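Local structure of iron-binding protein (Staphylococcus epidermidis, 4M7O) at residues S27-N32 with L84-Q89; T33-R38 with D121-I126. The protein probably serves as the extracytoplasmic iron-binding component of an uptake system, capturing its ligand as periplasmic solute-binding proteins do. All coordinates share one frame; numbering follows the deposited sequence.

Contact 1 (S27-N32 with L84-Q89); sequences SLIPSN and LAHESQ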
ATOM      1  N   SER A  27     -13.353   1.934 -11.608  1.00 27.99           N
ATOM      2  CA  SER A  27     -12.119   1.699 -10.843  1.00 25.56           C
ATOM      3  C   SER A  27     -12.435   0.941  -9.562  1.00 31.46           C
ATOM      4  O   SER A  27     -13.278   1.381  -8.779  1.00 31.09           O
ATOM      5  CB  SER A  27     -11.441   3.017 -10.505  1.00 26.13           C
ATOM      6  OG  SER A  27     -10.225   2.792  -9.799  1.00 33.34           O
ATOM      7  N   LEU A  28     -11.747  -0.181  -9.344  1.00 27.95           N
ATOM      8  CA  LEU A  28     -12.111  -1.121  -8.281  1.00 25.51           C
ATOM      9  C   LEU A  28     -11.192  -1.163  -7.062  1.00 25.51           C
ATOM     10  O   LEU A  28     -11.392  -1.991  -6.157  1.00 24.77           O
ATOM     11  CB  LEU A  28     -12.277  -2.536  -8.848  1.00 26.65           C
ATOM     12  CG  LEU A  28     -13.485  -2.685  -9.781  1.00 31.52           C
ATOM     13  CD1 LEU A  28     -13.744  -4.162 -10.135  1.00 31.56           C
ATOM     14  CD2 LEU A  28     -14.709  -2.054  -9.149  1.00 25.42           C
ATOM     15  N   ILE A  29     -10.192  -0.287  -7.020  1.00 24.50           N
ATOM     16  CA  ILE A  29      -9.326  -0.216  -5.846  1.00 26.38           C
ATOM     17  C   ILE A  29      -8.889   1.237  -5.669  1.00 27.97           C
ATOM     18  O   ILE A  29      -8.690   1.944  -6.657  1.00 28.51           O
ATOM     19  CB  ILE A  29      -8.130  -1.227  -5.959  1.00 28.06           C
ATOM     20  CG1 ILE A  29      -7.550  -1.577  -4.570  1.00 28.22           C
ATOM     21  CG2 ILE A  29      -7.050  -0.695  -6.904  1.00 26.89           C
ATOM     22  CD1 ILE A  29      -6.843  -2.925  -4.503  1.00 40.32           C
ATOM     23  N   PRO A  30      -8.798   1.715  -4.414  1.00 28.95           N
ATOM     24  CA  PRO A  30      -8.563   3.159  -4.271  1.00 28.97           C
ATOM     25  C   PRO A  30      -7.285   3.671  -4.940  1.00 30.56           C
ATOM     26  O   PRO A  30      -7.357   4.744  -5.518  1.00 29.63           O
ATOM     27  CB  PRO A  30      -8.522   3.359  -2.751  1.00 33.02           C
ATOM     28  CG  PRO A  30      -9.399   2.232  -2.215  1.00 30.83           C
ATOM     29  CD  PRO A  30      -9.052   1.065  -3.111  1.00 26.48           C
ATOM     30  N   SER A  31      -6.171   2.936  -4.911  1.00 30.05           N
ATOM     31  CA  SER A  31      -4.960   3.429  -5.581  1.00 32.56           C
ATOM     32  C   SER A  31      -5.202   3.727  -7.072  1.00 31.39           C
ATOM     33  O   SER A  31      -4.771   4.770  -7.580  1.00 33.18           O
ATOM     34  CB  SER A  31      -3.774   2.479  -5.393  1.00 27.45           C
ATOM     35  OG  SER A  31      -4.123   1.151  -5.731  1.00 29.08           O
ATOM     36  N   ASN A  32      -5.894   2.822  -7.758  1.00 24.35           N
ATOM     37  CA  ASN A  32      -6.312   3.045  -9.144  1.00 28.76           C
ATOM     38  C   ASN A  32      -7.092   4.344  -9.296  1.00 30.36           C
ATOM     39  O   ASN A  32      -6.816   5.152 -10.192  1.00 29.58           O
ATOM     40  CB  ASN A  32      -7.166   1.875  -9.649  1.00 32.73           C
ATOM     41  CG  ASN A  32      -6.331   0.662 -10.022  1.00 32.57           C
ATOM     42  OD1 ASN A  32      -5.099   0.689  -9.928  1.00 30.87           O
ATOM     43  ND2 ASN A  32      -7.000  -0.412 -10.453  1.00 29.91           N
ATOM     44  N   LEU A  84     -10.825  -1.012 -14.329  1.00 31.54           N
ATOM     45  CA  LEU A  84      -9.442  -0.968 -13.923  1.00 29.64           C
ATOM     46  C   LEU A  84      -9.337  -1.568 -12.525  1.00 26.54           C
ATOM     47  O   LEU A  84      -9.641  -0.903 -11.518  1.00 30.03           O
ATOM     48  CB  LEU A  84      -8.951   0.481 -13.951  1.00 27.11           C
ATOM     49  CG  LEU A  84      -7.450   0.668 -13.749  1.00 32.01           C
ATOM     50  CD1 LEU A  84      -6.687  -0.097 -14.806  1.00 27.60           C
ATOM     51  CD2 LEU A  84      -7.087   2.154 -13.773  1.00 30.70           C
ATOM     52  N   ALA A  85      -8.902  -2.824 -12.467  1.00 23.94           N
ATOM     53  CA  ALA A  85      -8.813  -3.545 -11.201  1.00 26.62           C
ATOM     54  C   ALA A  85      -7.355  -3.736 -10.800  1.00 29.10           C
ATOM     55  O   ALA A  85      -6.455  -3.159 -11.407  1.00 32.26           O
ATOM     56  CB  ALA A  85      -9.523  -4.896 -11.292  1.00 25.33           C
ATOM     57  N   HIS A  86      -7.127  -4.570  -9.792  1.00 32.55           N
ATOM     58  CA  HIS A  86      -5.798  -4.736  -9.213  1.00 30.12           C
ATOM     59  C   HIS A  86      -5.429  -6.208  -9.188  1.00 32.48           C
ATOM     60  O   HIS A  86      -6.311  -7.060  -9.028  1.00 38.79           O
ATOM     61  CB  HIS A  86      -5.828  -4.195  -7.794  1.00 31.54           C
ATOM     62  CG  HIS A  86      -4.488  -3.828  -7.249  1.00 37.54           C
ATOM     63  ND1 HIS A  86      -3.850  -4.571  -6.280  1.00 41.73           N
ATOM     64  CD2 HIS A  86      -3.671  -2.775  -7.512  1.00 37.45           C
ATOM     65  CE1 HIS A  86      -2.697  -4.001  -5.976  1.00 40.88           C
ATOM     66  NE2 HIS A  86      -2.567  -2.908  -6.712  1.00 38.06           N
ATOM     67  N   GLU A  87      -4.138  -6.515  -9.337  1.00 34.37           N
ATOM     68  CA  GLU A  87      -3.669  -7.901  -9.287  1.00 32.05           C
ATOM     69  C   GLU A  87      -4.141  -8.601  -8.017  1.00 34.08           C
ATOM     70  O   GLU A  87      -4.479  -9.774  -8.053  1.00 36.24           O
ATOM     71  CB  GLU A  87      -2.136  -7.970  -9.398  1.00 35.78           C
ATOM     72  CG  GLU A  87      -1.584  -9.379  -9.551  1.00 42.37           C
ATOM     73  CD  GLU A  87      -0.063  -9.434  -9.495  1.00 48.02           C
ATOM     74  OE1 GLU A  87       0.586  -8.362  -9.435  1.00 45.74           O
ATOM     75  OE2 GLU A  87       0.485 -10.557  -9.506  1.00 49.10           O
ATOM     76  N   SER A  88      -4.208  -7.877  -6.904  1.00 33.83           N
ATOM     77  CA  SER A  88      -4.621  -8.490  -5.633  1.00 36.46           C
ATOM     78  C   SER A  88      -6.062  -9.017  -5.646  1.00 34.52           C
ATOM     79  O   SER A  88      -6.460  -9.751  -4.738  1.00 34.14           O
ATOM     80  CB  SER A  88      -4.437  -7.511  -4.466  1.00 32.77           C
ATOM     81  OG  SER A  88      -5.219  -6.340  -4.651  1.00 36.54           O
ATOM     82  N   GLN A  89      -6.819  -8.660  -6.684  1.00 37.48           N
ATOM     83  CA  GLN A  89      -8.242  -8.984  -6.785  1.00 34.23           C
ATOM     84  C   GLN A  89      -8.556 -10.075  -7.792  1.00 39.31           C
ATOM     85  O   GLN A  89      -9.725 -10.437  -7.954  1.00 42.47           O
ATOM     86  CB  GLN A  89      -9.047  -7.728  -7.185  1.00 34.18           C
ATOM     87  CG  GLN A  89      -8.998  -6.609  -6.158  1.00 35.92           C
ATOM     88  CD  GLN A  89      -9.544  -5.300  -6.685  1.00 35.14           C
ATOM     89  OE1 GLN A  89      -9.302  -4.923  -7.839  1.00 35.18           O
ATOM     90  NE2 GLN A  89     -10.287  -4.593  -5.838  1.00 29.65           N
TER

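Contact 2 (T33-R38 with D121-I126); sequences TEILYR and DTFKSI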
ATOM      1  N   THR A  33      -8.062   4.553  -8.415  1.00 29.13           N
ATOM      2  CA  THR A  33      -8.895   5.748  -8.511  1.00 29.34           C
ATOM      3  C   THR A  33      -8.061   7.002  -8.322  1.00 27.72           C
ATOM      4  O   THR A  33      -8.240   7.980  -9.047  1.00 28.86           O
ATOM      5  CB  THR A  33     -10.007   5.730  -7.481  1.00 30.67           C
ATOM      6  OG1 THR A  33     -10.816   4.554  -7.672  1.00 29.76           O
ATOM      7  CG2 THR A  33     -10.896   6.975  -7.619  1.00 30.73           C
ATOM      8  N   GLU A  34      -7.129   6.975  -7.369  1.00 21.85           N
ATOM      9  CA  GLU A  34      -6.305   8.151  -7.102  1.00 23.99           C
ATOM     10  C   GLU A  34      -5.454   8.504  -8.314  1.00 25.48           C
ATOM     11  O   GLU A  34      -5.300   9.677  -8.650  1.00 30.91           O
ATOM     12  CB  GLU A  34      -5.423   7.924  -5.865  1.00 26.61           C
ATOM     13  CG  GLU A  34      -6.206   7.855  -4.563  1.00 25.33           C
ATOM     14  CD  GLU A  34      -5.302   7.936  -3.336  1.00 33.90           C
ATOM     15  OE1 GLU A  34      -4.298   8.694  -3.373  1.00 33.40           O
ATOM     16  OE2 GLU A  34      -5.602   7.246  -2.335  1.00 33.13           O
ATOM     17  N   ILE A  35      -4.908   7.479  -8.964  1.00 25.12           N
ATOM     18  CA  ILE A  35      -4.033   7.664 -10.109  1.00 27.30           C
ATOM     19  C   ILE A  35      -4.817   8.226 -11.299  1.00 32.33           C
ATOM     20  O   ILE A  35      -4.341   9.128 -11.994  1.00 30.24           O
ATOM     21  CB  ILE A  35      -3.375   6.330 -10.521  1.00 28.86           C
ATOM     22  CG1 ILE A  35      -2.424   5.833  -9.421  1.00 30.53           C
ATOM     23  CG2 ILE A  35      -2.644   6.478 -11.851  1.00 24.83           C
ATOM     24  CD1 ILE A  35      -1.957   4.405  -9.628  1.00 27.95           C
ATOM     25  N   LEU A  36      -6.006   7.677 -11.542  1.00 25.57           N
ATOM     26  CA  LEU A  36      -6.873   8.152 -12.624  1.00 26.81           C
ATOM     27  C   LEU A  36      -7.181   9.634 -12.478  1.00 24.91           C
ATOM     28  O   LEU A  36      -7.151  10.380 -13.460  1.00 32.25           O
ATOM     29  CB  LEU A  36      -8.181   7.351 -12.660  1.00 21.29           C
ATOM     30  CG  LEU A  36      -8.046   5.944 -13.238  1.00 27.74           C
ATOM     31  CD1 LEU A  36      -9.341   5.132 -13.031  1.00 25.18           C
ATOM     32  CD2 LEU A  36      -7.699   6.060 -14.730  1.00 24.99           C
ATOM     33  N   TYR A  37      -7.482  10.061 -11.253  1.00 25.38           N
ATOM     34  CA  TYR A  37      -7.774  11.468 -10.997  1.00 29.94           C
ATOM     35  C   TYR A  37      -6.529  12.306 -11.260  1.00 30.58           C
ATOM     36  O   TYR A  37      -6.629  13.382 -11.843  1.00 28.38           O
ATOM     37  CB  TYR A  37      -8.273  11.678  -9.560  1.00 28.09           C
ATOM     38  CG  TYR A  37      -9.779  11.752  -9.427  1.00 31.13           C
ATOM     39  CD1 TYR A  37     -10.546  10.605  -9.327  1.00 27.52           C
ATOM     40  CD2 TYR A  37     -10.430  12.976  -9.383  1.00 35.23           C
ATOM     41  CE1 TYR A  37     -11.901  10.673  -9.179  1.00 31.95           C
ATOM     42  CE2 TYR A  37     -11.797  13.047  -9.254  1.00 35.20           C
ATOM     43  CZ  TYR A  37     -12.527  11.893  -9.152  1.00 34.40           C
ATOM     44  OH  TYR A  37     -13.891  11.947  -9.028  1.00 37.40           O
ATOM     45  N   ARG A  38      -5.357  11.812 -10.854  1.00 27.12           N
ATOM     46  CA  ARG A  38      -4.120  12.594 -11.038  1.00 30.17           C
ATOM     47  C   ARG A  38      -3.712  12.653 -12.518  1.00 33.70           C
ATOM     48  O   ARG A  38      -2.927  13.505 -12.925  1.00 38.30           O
ATOM     49  CB  ARG A  38      -2.975  12.057 -10.165  1.00 29.25           C
ATOM     50  CG  ARG A  38      -3.149  12.311  -8.657  1.00 29.14           C
ATOM     51  CD  ARG A  38      -3.143  13.812  -8.309  1.00 31.66           C
ATOM     52  NE  ARG A  38      -1.921  14.467  -8.759  1.00 35.86           N
ATOM     53  CZ  ARG A  38      -0.745  14.395  -8.129  1.00 46.41           C
ATOM     54  NH1 ARG A  38      -0.620  13.695  -7.011  1.00 39.15           N
ATOM     55  NH2 ARG A  38       0.313  15.027  -8.616  1.00 55.59           N
ATOM     56  N   ASP A 121       6.045   2.418 -11.804  1.00 44.02           N
ATOM     57  CA  ASP A 121       5.721   1.563 -12.946  1.00 43.68           C
ATOM     58  C   ASP A 121       4.232   1.582 -13.246  1.00 38.53           C
ATOM     59  O   ASP A 121       3.847   1.735 -14.398  1.00 39.83           O
ATOM     60  CB  ASP A 121       6.164   0.117 -12.730  1.00 46.92           C
ATOM     61  CG  ASP A 121       7.652  -0.073 -12.922  1.00 54.40           C
ATOM     62  OD1 ASP A 121       8.324   0.861 -13.419  1.00 56.22           O
ATOM     63  OD2 ASP A 121       8.147  -1.169 -12.583  1.00 52.68           O
ATOM     64  N   THR A 122       3.389   1.431 -12.229  1.00 35.40           N
ATOM     65  CA  THR A 122       1.950   1.384 -12.507  1.00 36.77           C
ATOM     66  C   THR A 122       1.417   2.732 -12.975  1.00 40.54           C
ATOM     67  O   THR A 122       0.433   2.784 -13.719  1.00 38.02           O
ATOM     68  CB  THR A 122       1.112   0.895 -11.313  1.00 33.98           C
ATOM     69  OG1 THR A 122       1.099   1.903 -10.299  1.00 30.12           O
ATOM     70  CG2 THR A 122       1.665  -0.422 -10.757  1.00 23.95           C
ATOM     71  N   PHE A 123       2.051   3.819 -12.539  1.00 38.16           N
ATOM     72  CA  PHE A 123       1.637   5.140 -13.008  1.00 36.47           C
ATOM     73  C   PHE A 123       1.778   5.158 -14.516  1.00 39.67           C
ATOM     74  O   PHE A 123       0.847   5.517 -15.225  1.00 35.76           O
ATOM     75  CB  PHE A 123       2.492   6.261 -12.411  1.00 36.16           C
ATOM     76  CG  PHE A 123       2.322   6.447 -10.924  1.00 32.82           C
ATOM     77  CD1 PHE A 123       1.429   5.667 -10.199  1.00 31.92           C
ATOM     78  CD2 PHE A 123       3.061   7.413 -10.248  1.00 34.47           C
ATOM     79  CE1 PHE A 123       1.281   5.838  -8.824  1.00 32.53           C
ATOM     80  CE2 PHE A 123       2.913   7.590  -8.872  1.00 37.26           C
ATOM     81  CZ  PHE A 123       2.020   6.800  -8.160  1.00 32.07           C
ATOM     82  N   LYS A 124       2.950   4.755 -14.999  1.00 42.03           N
ATOM     83  CA  LYS A 124       3.225   4.723 -16.434  1.00 42.48           C
ATOM     84  C   LYS A 124       2.333   3.743 -17.189  1.00 40.28           C
ATOM     85  O   LYS A 124       1.907   4.031 -18.304  1.00 39.32           O
ATOM     86  CB  LYS A 124       4.694   4.369 -16.692  1.00 45.16           C
ATOM     87  CG  LYS A 124       5.674   5.478 -16.358  1.00 51.56           C
ATOM     88  N   SER A 125       2.065   2.585 -16.592  1.00 41.12           N
ATOM     89  CA  SER A 125       1.235   1.568 -17.240  1.00 41.91           C
ATOM     90  C   SER A 125      -0.162   2.098 -17.464  1.00 36.73           C
ATOM     91  O   SER A 125      -0.720   1.954 -18.558  1.00 38.96           O
ATOM     92  CB  SER A 125       1.166   0.301 -16.391  1.00 36.88           C
ATOM     93  OG  SER A 125       2.344  -0.460 -16.542  1.00 53.97           O
ATOM     94  N   ILE A 126      -0.725   2.717 -16.429  1.00 33.04           N
ATOM     95  CA  ILE A 126      -2.077   3.260 -16.524  1.00 36.92           C
ATOM     96  C   ILE A 126      -2.094   4.455 -17.469  1.00 43.34           C
ATOM     97  O   ILE A 126      -3.074   4.674 -18.186  1.00 41.85           O
ATOM     98  CB  ILE A 126      -2.624   3.663 -15.149  1.00 35.36           C
ATOM     99  CG1 ILE A 126      -2.747   2.425 -14.264  1.00 33.68           C
ATOM    100  CG2 ILE A 126      -3.992   4.382 -15.289  1.00 26.78           C
ATOM    101  CD1 ILE A 126      -3.036   2.750 -12.814  1.00 30.24           C
TER

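Contact 1 (S27-N32 with L84-Q89)
Ser-27 and Leu-84 pair at the middle of the five-stranded parallel sheet of a Rossmann-like lobe, and the chains leaving these two strands illustrate how side-chain amides can take over where strand pairing stops. The register is given by a parallel bridge with CA of Ser-27 4.9 Å from CA of Leu-84, and the last rung is the bond from Leu-28 N to Leu-84 O, 3.1 Å long. Beyond it the backbones part: one chain turns at Ile-29, the N-cap of helix 30-38, while the other enters a short 3-10 turn. Two amides span the opening. ND2 of Asn-32 gives a hydrogen bond of 3.0 Å to Ala-85 O, approaching from above that carbonyl plane, and a weak one of 2.9 Å to Leu-84 O, so that the latter oxygen has two donors. Gln-89 arrives from the other segment on a side chain extended beyond CG (chi2 168°). Its NE2 lies 2.8 Å from Leu-28 O, while its OE1 accepts the backbone N of His-86 at 2.9 Å; bonds at both ends fix which way the amide is flipped. Between these polar links Ile-29 leans obliquely on His-86, with CD1 3.7 Å from His-86 CB and CG2 almost as near. ND1 of the imidazole meets Ser-88 OG at 2.8 Å, a bond that limits rotation of the ring. The sheet carries on to both sides: Ser-27 is hydrogen-bonded through its backbone to Gly-47 of strand 45-49, and Ala-85 to Val-108 and Val-110 of strand 106-110. Leu-84 packs against Leu-36 of helix 30-38 and against Ile-126 and Leu-129 of helix 116-129.

Contact 2 (T33-R38 with D121-I126)
Ile-35 and Leu-36 meet Phe-123 and Ile-126 where two helices of the Rossmann-like lobe cross on one face of its parallel sheet, an example of helix packing carried by a few branched apolar side chains. The axes of the two short segments approach to 10.5 Å with a crossing angle of -60°, steep enough to confine the contact to a small patch. Followed from its start, segment 33-38 first turns Thr-33 and Glu-34 elsewhere; Glu-34 OE2 forms salt bridges with Arg-259 and Arg-263. Ile-35 comes next and dominates the interface, its CA 6.9 Å from that of Phe-123. With CG1 lying beside the backbone N (chi1 -66°) and the chain then extended (chi2 168°), its CD1 is carried into the angle between three partners. That methyl sits 3.6 Å from Phe-123 CE1, obliquely to the ring, and 3.7 Å from CD1 of Ile-126. It also comes within 4.0 Å of OG1 of Thr-122, a hydroxyl whose hydrogen bond goes to Thr-119 O within its own helix, leaving van der Waals contact with the methyl. The second branch, CG2, adds a contact of 3.9 Å with Ile-126 CD1, so both arms of Ile-35 touch the same methyl. Phe-123 in turn packs on Leu-139, Val-140 and Thr-143 of helix 133-152, so its ring lies between that helix and Ile-35. Leu-36 points more to the flank, yet its end swings inward: CD2 reaches CG2 of Ile-126 at 4.1 Å, the two side chains crossing at about a right angle.

How the contacts relate
From the N terminus, the chain runs through strand 25-27 and, after a two-residue turn, into helix 30-38, and this single strand-helix unit supplies the first half of both contacts. Contact 1 closes the shorter loop, bringing back strand 82-86 after 51 intervening residues; contact 2 closes a longer one when helix 116-129 returns. Because the segments alternate along the chain, the two loops cross. Contact 1 ties neighbouring strands of the sheet, contact 2 ties two helices covering it. They meet through a probable hydrogen bond between Ser-27 OG and Thr-33 OG1 (2.8 Å) and where Asn-32 OD1 lies 4.1 Å from CD1 of Ile-126.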